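Local structure of ancestral D-type dye decolorizing peroxidase (7ANV) at residues 219-224 and 356-361; 297-302 and 319-324; 15-20 and 49-54; 43-48 and 80-85. The protein probably oxidises dyes and other electron donors with hydrogen peroxide at a bound haem, as a fungal D-type dye-decolorizing peroxidase. All coordinates share one frame; numbering follows the deposited sequence.

Interaction 1. Residues 219-224 and 356-361; sequences PVRPGV and SPTSVE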
# COMPACT_ATOMS: atom_id res chain seq x y z
N PRO A 219 -1.35 18.25 3.91
CA PRO A 219 -2.79 18.14 3.75
C PRO A 219 -3.06 17.97 2.25
O PRO A 219 -2.29 18.49 1.43
CB PRO A 219 -3.36 19.45 4.30
CG PRO A 219 -2.16 20.27 4.73
CD PRO A 219 -0.94 19.66 4.08
N VAL A 220 -4.10 17.20 1.92
CA VAL A 220 -4.57 17.01 0.53
C VAL A 220 -6.07 17.32 0.52
O VAL A 220 -6.75 17.05 1.53
CB VAL A 220 -4.26 15.61 -0.02
CG1 VAL A 220 -2.78 15.28 0.06
CG2 VAL A 220 -5.09 14.53 0.65
N ARG A 221 -6.54 17.85 -0.59
CA ARG A 221 -7.98 18.05 -0.79
C ARG A 221 -8.64 16.67 -0.81
O ARG A 221 -8.05 15.67 -1.23
CB ARG A 221 -8.20 18.86 -2.06
CG ARG A 221 -7.66 20.28 -1.92
CD ARG A 221 -8.14 21.08 -3.12
NE ARG A 221 -7.43 20.68 -4.30
CZ ARG A 221 -7.66 21.16 -5.53
NH1 ARG A 221 -8.66 22.01 -5.75
NH2 ARG A 221 -6.94 20.72 -6.54
N PRO A 222 -9.87 16.59 -0.29
CA PRO A 222 -10.51 15.29 -0.09
C PRO A 222 -10.64 14.47 -1.37
O PRO A 222 -10.62 13.25 -1.31
CB PRO A 222 -11.88 15.63 0.50
CG PRO A 222 -12.08 17.10 0.13
CD PRO A 222 -10.70 17.71 0.17
N GLY A 223 -10.80 15.16 -2.52
CA GLY A 223 -10.97 14.53 -3.84
C GLY A 223 -9.71 13.88 -4.38
O GLY A 223 -9.76 13.24 -5.42
N VAL A 224 -8.58 14.01 -3.70
CA VAL A 224 -7.43 13.13 -4.02
C VAL A 224 -7.79 11.68 -3.65
O VAL A 224 -7.18 10.77 -4.22
CB VAL A 224 -6.19 13.63 -3.30
CG1 VAL A 224 -5.05 12.65 -3.39
CG2 VAL A 224 -5.78 14.99 -3.84
N SER A 356 3.17 22.72 -8.29
CA SER A 356 1.90 23.23 -7.70
C SER A 356 1.42 22.33 -6.56
O SER A 356 1.57 21.10 -6.60
CB SER A 356 0.83 23.42 -8.74
OG SER A 356 0.43 22.17 -9.28
N PRO A 357 0.84 22.94 -5.50
CA PRO A 357 0.11 22.18 -4.48
C PRO A 357 -0.93 21.18 -5.04
O PRO A 357 -1.05 20.13 -4.44
CB PRO A 357 -0.60 23.28 -3.68
CG PRO A 357 0.29 24.50 -3.84
CD PRO A 357 0.89 24.38 -5.22
N THR A 358 -1.64 21.51 -6.13
CA THR A 358 -2.63 20.60 -6.78
C THR A 358 -1.87 19.43 -7.42
O THR A 358 -2.31 18.26 -7.28
CB THR A 358 -3.54 21.31 -7.81
OG1 THR A 358 -2.81 21.56 -9.02
CG2 THR A 358 -4.15 22.60 -7.32
N SER A 359 -0.74 19.72 -8.08
CA SER A 359 0.11 18.70 -8.75
C SER A 359 0.65 17.70 -7.71
O SER A 359 0.48 16.49 -7.94
CB SER A 359 1.21 19.32 -9.58
OG SER A 359 1.81 18.35 -10.43
N VAL A 360 1.28 18.17 -6.62
CA VAL A 360 1.98 17.23 -5.67
C VAL A 360 0.97 16.49 -4.77
O VAL A 360 1.21 15.30 -4.45
CB VAL A 360 3.04 17.92 -4.79
CG1 VAL A 360 2.40 18.87 -3.77
CG2 VAL A 360 3.88 16.87 -4.08
N GLU A 361 -0.09 17.18 -4.33
CA GLU A 361 -1.19 16.54 -3.57
C GLU A 361 -1.74 15.41 -4.45
O GLU A 361 -2.18 14.42 -3.88
CB GLU A 361 -2.28 17.54 -3.13
CG GLU A 361 -3.31 17.89 -4.20
CD GLU A 361 -4.57 18.59 -3.76
OE1 GLU A 361 -5.44 18.95 -4.66
OE2 GLU A 361 -4.72 18.80 -2.55
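Arg221 and Glu361 carry this contact through three hydrogen bonds, and both carboxylate oxygens of Glu361 take part. OE2 of Glu361 accepts the backbone N of Arg221 at 2.8 Å, and this bond is almost straight, at 174°. The N-H comes from above the carboxylate plane. OE1 of Glu361 takes two donors from the arginine side chain, NE of Arg221 at 2.7 Å and NH2 of Arg221 at 3.0 Å. NE uses the syn lone pair of OE1. NH2 meets the same oxygen nearly along its C-O axis, and its bond is more bent, at 136°. The guanidinium and carboxylate planes are nearly coplanar, with the carboxylate at the guanidinium edge. A bend at the third torsion of Arg221 (chi3 -73°) brings NE and NH2 round to the acid. NH1 has a weak, long ion pair with Asp230.

The salt bridge joins the residue just after the short strand 219-220, which pairs in parallel with 205-206, to the one-and-a-half-turn helix 357-361. The side chain of Val220 lies about 10 Å from the bound haem. Ser356 is the N-cap of the helix, and its OG accepts Ser359 N at 3.0 Å.

Val220 and Val224 pack along the buried Glu361. CG1 of Val224 meets the backbone O of Glu361 at 3.4 Å, and CG2 of Val224 packs beside the carboxylate carbon CD of Glu361 at 3.8 Å. CG1 of Val220 rests on CB of Glu361. The methyl CG2 of Thr358 comes within 3.5 Å of NH2 of Arg221, with the two side chains lying alongside and pointing the same way.

Interaction 2. Residues 297-302 and 319-324; sequences GAPIDI and NNFRFD
Beside the haem pocket, Phe321 is packed against Pro299, Asp301 and Ile302 of the neighbouring loop. Its side chain lies about 5 Å from the haem. Pro299 makes the closest apolar contact, with CB 3.3 Å from CE1 of Phe321. CB of Asp301 lies 3.7 Å from CD2 of the same ring. CG1 of Ile302 meets CB of Phe321, while CD1 of Ile302 reaches the backbone O of Asn320. Outside the two loops, Arg349 makes a cation-pi contact with Phe321, and Ile343 of helix 342-346 also touches it.

The polar half of the contact belongs to Asp301. Its carboxylate carbon stands opposite the backbone N across the first torsion (chi1 -161°), which carries OD2 over to the other loop. OD2 of Asp301 accepts Phe323 N at 2.9 Å. The N-H arrives from above the carboxylate plane, and the bond is bent, at 140°. Phe323 has left-handed helical backbone angles, and its CD1 lies 3.8 Å from CG of Asp301. Two waters also bond to OD2 of Asp301, water 1 at 3.2 Å and water 2 at 2.7 Å. Both reach OD1 of Asp324 as well, and water 1 accepts Arg322 N at 2.8 Å.

With an alanine in place of Asp301, Phe323 N would probably lose its acceptor and the two waters one of their two carboxylate partners, leaving the backbone at Phe323 less firmly held.

The carboxylates of Asp301 and Asp324 probably feel each other's like charge, which the bridging waters may soften.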
# COMPACT_ATOMS: atom_id res chain seq x y z
N GLY A 297 11.22 3.25 12.84
CA GLY A 297 10.45 4.33 12.22
C GLY A 297 11.13 5.69 12.25
O GLY A 297 10.63 6.65 11.63
N ALA A 298 12.26 5.83 12.93
CA ALA A 298 12.99 7.11 12.95
C ALA A 298 13.44 7.44 11.53
O ALA A 298 14.10 6.63 10.89
CB ALA A 298 14.19 7.01 13.85
N PRO A 299 13.07 8.60 10.96
CA PRO A 299 13.44 8.91 9.58
C PRO A 299 14.92 9.31 9.47
O PRO A 299 15.38 10.13 10.27
CB PRO A 299 12.52 10.10 9.24
CG PRO A 299 12.33 10.76 10.55
CD PRO A 299 12.20 9.62 11.54
N ILE A 300 15.60 8.83 8.45
CA ILE A 300 17.05 9.12 8.28
C ILE A 300 17.27 10.58 7.89
O ILE A 300 18.36 11.08 8.19
CB ILE A 300 17.73 8.15 7.30
CG1 ILE A 300 17.23 8.29 5.86
CG2 ILE A 300 17.61 6.72 7.81
CD1 ILE A 300 17.84 7.29 4.90
N ASP A 301 16.31 11.26 7.29
CA ASP A 301 16.48 12.70 6.99
C ASP A 301 16.63 13.49 8.29
O ASP A 301 17.19 14.57 8.25
CB ASP A 301 15.38 13.28 6.12
CG ASP A 301 15.76 14.59 5.43
OD1 ASP A 301 16.90 14.67 4.95
OD2 ASP A 301 14.88 15.46 5.29
N ILE A 302 16.10 12.98 9.40
CA ILE A 302 16.25 13.64 10.72
C ILE A 302 17.48 13.06 11.42
O ILE A 302 18.23 13.89 12.00
CB ILE A 302 14.98 13.53 11.55
CG1 ILE A 302 13.81 14.19 10.82
CG2 ILE A 302 15.21 14.12 12.92
CD1 ILE A 302 12.55 14.22 11.60
N ASN A 319 7.74 12.60 11.37
CA ASN A 319 7.40 12.85 9.95
C ASN A 319 7.84 14.26 9.56
O ASN A 319 7.52 14.69 8.45
CB ASN A 319 5.91 12.65 9.69
CG ASN A 319 5.65 12.12 8.30
OD1 ASN A 319 6.54 11.55 7.68
ND2 ASN A 319 4.46 12.36 7.79
N ASN A 320 8.54 14.96 10.45
CA ASN A 320 8.82 16.40 10.25
C ASN A 320 10.11 16.57 9.45
O ASN A 320 11.14 17.04 10.02
CB ASN A 320 8.90 17.13 11.58
CG ASN A 320 8.87 18.62 11.37
OD1 ASN A 320 8.52 19.10 10.30
ND2 ASN A 320 9.26 19.37 12.37
N PHE A 321 10.09 16.17 8.18
CA PHE A 321 11.26 16.32 7.27
C PHE A 321 10.72 16.47 5.86
O PHE A 321 9.54 16.06 5.60
CB PHE A 321 12.22 15.13 7.35
CG PHE A 321 11.60 13.81 7.00
CD1 PHE A 321 10.86 13.11 7.95
CD2 PHE A 321 11.69 13.28 5.72
CE1 PHE A 321 10.24 11.91 7.63
CE2 PHE A 321 11.03 12.10 5.39
CZ PHE A 321 10.33 11.39 6.35
N ARG A 322 11.53 17.03 4.95
CA ARG A 322 11.09 17.17 3.55
C ARG A 322 12.25 16.99 2.56
O ARG A 322 12.03 17.29 1.39
CB ARG A 322 10.41 18.53 3.40
CG ARG A 322 11.34 19.71 3.54
CD ARG A 322 10.51 20.99 3.57
NE ARG A 322 9.73 21.08 2.35
CZ ARG A 322 9.97 21.95 1.37
NH1 ARG A 322 10.97 22.79 1.47
NH2 ARG A 322 9.20 21.94 0.28
N PHE A 323 13.42 16.50 2.99
CA PHE A 323 14.63 16.38 2.13
C PHE A 323 15.05 17.79 1.68
O PHE A 323 15.28 18.02 0.49
CB PHE A 323 14.34 15.45 0.93
CG PHE A 323 13.68 14.14 1.27
CD1 PHE A 323 14.23 13.28 2.21
CD2 PHE A 323 12.48 13.76 0.66
CE1 PHE A 323 13.61 12.10 2.57
CE2 PHE A 323 11.87 12.56 1.00
CZ PHE A 323 12.46 11.71 1.93
N ASP A 324 15.08 18.76 2.60
CA ASP A 324 15.40 20.17 2.21
C ASP A 324 16.72 20.65 2.79
O ASP A 324 17.02 21.88 2.59
CB ASP A 324 14.29 21.16 2.58
CG ASP A 324 14.00 21.25 4.07
OD1 ASP A 324 14.72 20.56 4.85
OD2 ASP A 324 13.06 22.01 4.44
O HOH W 1 13.75 18.41 6.05
O HOH W 2 16.19 17.78 5.03

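Interaction 3. Residues 15-20 and 49-54; sequences GLPKKT and AQVQKD. With SO4 (sulfate ion), chain H.
A backbone oxygen is set against a methyl group here: Gly15 O lies only 3.2 Å from CG1 of Val51. No hydrogen bond joins the two segments. The contact belongs to the DyP dimeric alpha+beta barrel domain, where the loop leading into strand 20-28 packs against helix 48-59. Gly15 has phi 85°, a backbone shape that glycine takes most easily. Arg55, one turn further along the helix from Val51, bonds through NH2 both to Gly15 O, which thus has a polar partner as well as its methyl neighbour, and to a sulfate ion near Lys18.

Of segment 49-54, Val51 is covered most by the loop. Both its methyls are used. CG1 of Val51 points away from its own N (chi1 159°) and faces Gly15 O, with CD of Pro17 at 4.4 Å. CG2 of Val51 meets CD2 of Leu16 at 3.9 Å, and the two side chains cross at about a right angle. CG of Pro17 lies 4.5 Å from CB of Asp54, a looser touch one turn along the helix.

Beyond Pro17 the loop leaves the helix. Lys18 sends its NZ to a salt bridge with Glu21. Lys19 and Thr20 then form a classic beta bulge opposite Gly148.

The sulfate, probably from the crystallisation liquor, sits beside Lys18. Sulfate O4 accepts Lys18 N at 2.8 Å. On the helix, NE2 of Gln50 donates to OD1 of Asp54 at 2.8 Å, in the plane of its own amide but from above the carboxylate plane.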
# COMPACT_ATOMS: atom_id res chain seq x y z
N GLY A 15 -9.49 4.07 8.45
CA GLY A 15 -9.03 2.69 8.24
C GLY A 15 -9.57 1.72 9.27
O GLY A 15 -9.71 2.08 10.45
N LEU A 16 -9.88 0.51 8.82
CA LEU A 16 -10.42 -0.54 9.73
C LEU A 16 -9.33 -0.99 10.69
O LEU A 16 -8.27 -1.41 10.26
CB LEU A 16 -10.92 -1.72 8.90
CG LEU A 16 -11.98 -1.41 7.85
CD1 LEU A 16 -12.31 -2.69 7.09
CD2 LEU A 16 -13.21 -0.84 8.51
N PRO A 17 -9.53 -0.84 12.00
CA PRO A 17 -8.53 -1.28 12.98
C PRO A 17 -8.47 -2.81 12.99
O PRO A 17 -9.48 -3.44 12.71
CB PRO A 17 -9.05 -0.77 14.33
CG PRO A 17 -10.49 -0.51 14.10
CD PRO A 17 -10.67 -0.17 12.64
N LYS A 18 -7.29 -3.37 13.22
CA LYS A 18 -7.12 -4.82 13.00
C LYS A 18 -5.87 -5.38 13.66
O LYS A 18 -4.81 -4.67 13.73
CB LYS A 18 -7.08 -5.07 11.49
CG LYS A 18 -5.86 -4.55 10.76
CD LYS A 18 -6.09 -4.38 9.28
CE LYS A 18 -4.98 -3.63 8.58
NZ LYS A 18 -5.33 -3.41 7.17
N LYS A 19 -5.95 -6.64 14.05
CA LYS A 19 -4.77 -7.52 14.29
C LYS A 19 -4.71 -8.56 13.16
O LYS A 19 -3.66 -9.11 12.91
CB LYS A 19 -4.89 -8.19 15.66
CG LYS A 19 -4.90 -7.18 16.81
CD LYS A 19 -4.74 -7.75 18.21
CE LYS A 19 -4.48 -6.64 19.23
NZ LYS A 19 -3.94 -7.14 20.52
N THR A 20 -5.85 -8.83 12.53
CA THR A 20 -5.96 -9.80 11.42
C THR A 20 -7.03 -9.31 10.45
O THR A 20 -7.96 -8.59 10.86
CB THR A 20 -6.26 -11.22 11.95
OG1 THR A 20 -6.22 -12.15 10.87
CG2 THR A 20 -7.60 -11.33 12.65
N ALA A 49 -17.45 6.97 10.13
CA ALA A 49 -18.07 7.39 11.41
C ALA A 49 -17.90 6.26 12.44
O ALA A 49 -17.48 6.55 13.59
CB ALA A 49 -19.54 7.79 11.21
N GLN A 50 -18.25 5.02 12.08
CA GLN A 50 -18.18 3.88 13.01
C GLN A 50 -16.72 3.60 13.36
O GLN A 50 -16.42 3.34 14.51
CB GLN A 50 -18.82 2.63 12.43
CG GLN A 50 -18.84 1.49 13.44
CD GLN A 50 -19.61 1.83 14.69
OE1 GLN A 50 -20.68 2.42 14.64
NE2 GLN A 50 -19.07 1.46 15.83
N VAL A 51 -15.82 3.68 12.40
CA VAL A 51 -14.36 3.49 12.71
C VAL A 51 -13.90 4.47 13.78
O VAL A 51 -13.14 4.09 14.69
CB VAL A 51 -13.51 3.61 11.43
CG1 VAL A 51 -12.04 3.92 11.73
CG2 VAL A 51 -13.63 2.38 10.59
N GLN A 52 -14.30 5.72 13.69
CA GLN A 52 -13.87 6.75 14.66
C GLN A 52 -14.42 6.39 16.04
O GLN A 52 -13.69 6.56 17.02
CB GLN A 52 -14.29 8.15 14.21
CG GLN A 52 -13.58 8.56 12.94
CD GLN A 52 -12.10 8.69 13.14
OE1 GLN A 52 -11.31 7.78 12.84
NE2 GLN A 52 -11.71 9.87 13.56
N LYS A 53 -15.65 5.89 16.11
CA LYS A 53 -16.18 5.34 17.37
C LYS A 53 -15.35 4.16 17.84
O LYS A 53 -15.02 4.12 19.03
CB LYS A 53 -17.57 4.79 17.16
CG LYS A 53 -18.66 5.72 17.52
CD LYS A 53 -19.96 5.01 17.62
CE LYS A 53 -21.04 6.04 17.56
NZ LYS A 53 -20.95 6.96 18.73
N ASP A 54 -15.08 3.21 16.95
CA ASP A 54 -14.32 1.97 17.26
C ASP A 54 -12.92 2.33 17.79
O ASP A 54 -12.49 1.73 18.78
CB ASP A 54 -14.18 1.08 16.04
CG ASP A 54 -15.47 0.43 15.58
OD1 ASP A 54 -16.47 0.47 16.36
OD2 ASP A 54 -15.46 -0.10 14.45
S SO4 H . -4.84 -0.14 13.90
O1 SO4 H . -3.40 -0.16 13.98
O2 SO4 H . -5.25 0.82 12.91
O3 SO4 H . -5.39 0.22 15.18
O4 SO4 H . -5.31 -1.45 13.53

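Interaction 4. Residues 43-48 and 80-85; sequences PLITTT and VNIAFS
Two flat groups meet Thr46: the side-chain amide of Asn81 and the backbone carbonyl of Val80. At the edge of the amide, ND2 of Asn81 donates to Val80 O at 2.8 Å, in the amide plane. A second, weak bond goes from ND2 of Asn81 to Thr46 O, at 3.1 Å. The carbonyl of Val80 is approached from two directions. Thr46 N lies in the carbonyl plane, 2.9 Å from Val80 O, while ND2 of Asn81 stands above that plane. A CA-H...O contact from Ile45 CA adds to the same oxygen.

Thr46 also turns its hydroxyl to Val80. Its first torsion keeps OG1 beside the backbone N (chi1 -49°), which puts OG1 and N of Thr46 on the same side, toward Val80. OG1 of Thr46 accepts Val80 N at 2.9 Å. The pairing resembles a bridge between strands in which a side-chain oxygen stands in for a carbonyl. It covers one end of the outward edge of strand 78-84, an outermost strand of the antiparallel sheet, whose other edge pairs with 142-148.

Ile45 supplies the apolar part. Its CD1 meets CG1 of Val80 at 3.9 Å and CG2 of Ile82 at the same distance of 3.9 Å, crossing the Ile82 side chain at about a right angle. Leu44 O lies 3.5 Å from CB of Val80. Ile479 of helix 479-486 also touches Ile45.

A valine in place of Thr46 would remove the hydroxyl and probably leave Val80 N without its acceptor at this buried edge.

Val80 N is met by the Thr46 hydroxyl, and Val80 O by Thr46 N and by Asn81 ND2 of its own strand. Loop and side chain do here what a strand partner would do.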
# COMPACT_ATOMS: atom_id res chain seq x y z
N PRO A 43 -26.14 -3.05 6.30
CA PRO A 43 -26.04 -2.74 7.73
C PRO A 43 -24.74 -3.20 8.40
O PRO A 43 -24.44 -2.69 9.43
CB PRO A 43 -27.19 -3.53 8.37
CG PRO A 43 -28.19 -3.72 7.23
CD PRO A 43 -27.35 -3.83 5.98
N LEU A 44 -24.01 -4.13 7.82
CA LEU A 44 -22.74 -4.68 8.38
C LEU A 44 -21.57 -3.81 7.94
O LEU A 44 -20.47 -3.98 8.51
CB LEU A 44 -22.49 -6.11 7.90
CG LEU A 44 -23.25 -7.21 8.64
CD1 LEU A 44 -24.73 -7.06 8.49
CD2 LEU A 44 -22.82 -8.57 8.14
N ILE A 45 -21.75 -2.96 6.93
CA ILE A 45 -20.60 -2.22 6.32
C ILE A 45 -20.20 -1.13 7.33
O ILE A 45 -21.03 -0.31 7.70
CB ILE A 45 -20.92 -1.63 4.93
CG1 ILE A 45 -21.25 -2.72 3.91
CG2 ILE A 45 -19.76 -0.76 4.44
CD1 ILE A 45 -20.11 -3.66 3.62
N THR A 46 -18.93 -1.13 7.71
CA THR A 46 -18.35 -0.19 8.68
C THR A 46 -18.01 1.12 7.97
O THR A 46 -17.22 1.09 7.01
CB THR A 46 -17.08 -0.77 9.29
OG1 THR A 46 -17.35 -2.11 9.73
CG2 THR A 46 -16.59 0.06 10.45
N THR A 47 -18.62 2.19 8.42
CA THR A 47 -18.38 3.54 7.85
C THR A 47 -17.22 4.18 8.58
O THR A 47 -16.86 3.73 9.69
CB THR A 47 -19.60 4.44 7.98
OG1 THR A 47 -19.87 4.63 9.37
CG2 THR A 47 -20.78 3.84 7.27
N THR A 48 -16.72 5.28 8.04
CA THR A 48 -15.65 6.05 8.72
C THR A 48 -16.19 6.53 10.07
O THR A 48 -15.41 6.54 11.07
CB THR A 48 -15.10 7.17 7.83
OG1 THR A 48 -14.40 6.60 6.73
CG2 THR A 48 -14.16 8.06 8.60
N VAL A 80 -16.11 -4.32 8.26
CA VAL A 80 -16.49 -4.94 6.95
C VAL A 80 -16.55 -3.86 5.90
O VAL A 80 -17.26 -2.88 6.11
CB VAL A 80 -17.84 -5.68 7.00
CG1 VAL A 80 -18.13 -6.36 5.66
CG2 VAL A 80 -17.84 -6.68 8.14
N ASN A 81 -15.85 -4.05 4.78
CA ASN A 81 -16.00 -3.17 3.60
C ASN A 81 -16.15 -4.08 2.38
O ASN A 81 -15.83 -5.29 2.44
CB ASN A 81 -14.80 -2.23 3.40
CG ASN A 81 -14.79 -0.93 4.18
OD1 ASN A 81 -14.02 -0.03 3.86
ND2 ASN A 81 -15.62 -0.79 5.19
N ILE A 82 -16.60 -3.50 1.28
CA ILE A 82 -16.78 -4.23 0.01
C ILE A 82 -16.37 -3.33 -1.15
O ILE A 82 -16.68 -2.12 -1.15
CB ILE A 82 -18.22 -4.75 -0.14
CG1 ILE A 82 -18.33 -5.70 -1.33
CG2 ILE A 82 -19.24 -3.59 -0.19
CD1 ILE A 82 -19.62 -6.47 -1.40
N ALA A 83 -15.77 -3.95 -2.17
CA ALA A 83 -15.29 -3.22 -3.35
C ALA A 83 -15.52 -4.12 -4.57
O ALA A 83 -15.48 -5.34 -4.44
CB ALA A 83 -13.86 -2.78 -3.22
N PHE A 84 -15.65 -3.48 -5.72
CA PHE A 84 -16.04 -4.13 -6.99
C PHE A 84 -14.97 -3.84 -8.03
O PHE A 84 -14.53 -2.69 -8.16
CB PHE A 84 -17.41 -3.61 -7.45
CG PHE A 84 -18.51 -4.02 -6.52
CD1 PHE A 84 -19.13 -5.23 -6.66
CD2 PHE A 84 -18.89 -3.19 -5.48
CE1 PHE A 84 -20.13 -5.62 -5.78
CE2 PHE A 84 -19.85 -3.61 -4.57
CZ PHE A 84 -20.49 -4.80 -4.75
N SER A 85 -14.64 -4.84 -8.84
CA SER A 85 -13.79 -4.66 -10.04
C SER A 85 -14.68 -4.16 -11.18
O SER A 85 -15.94 -4.35 -11.11
CB SER A 85 -13.11 -5.97 -10.39
OG SER A 85 -14.09 -6.88 -10.84

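Along the chain, interactions 3 and 4 alternate their segments and both close before interaction 1 opens. Interaction 2 falls wholly between the two halves of interaction 1. Interactions 3 and 4 lie in the N-terminal DyP barrel domain, with centres 12 Å apart. They touch where Val51 and Leu16 pack on Thr46, and together tie loop and helix 48-59 to the edge of the N-terminal sheet. Interactions 1 and 2, centres 21 Å apart, join parts of the chain on the haem side. Phe321 of interaction 2 comes to about 5 Å from the haem, Val220 of interaction 1 only to about 10 Å. Interactions 2 and 4 lie across the molecule from each other, 35 Å between centres.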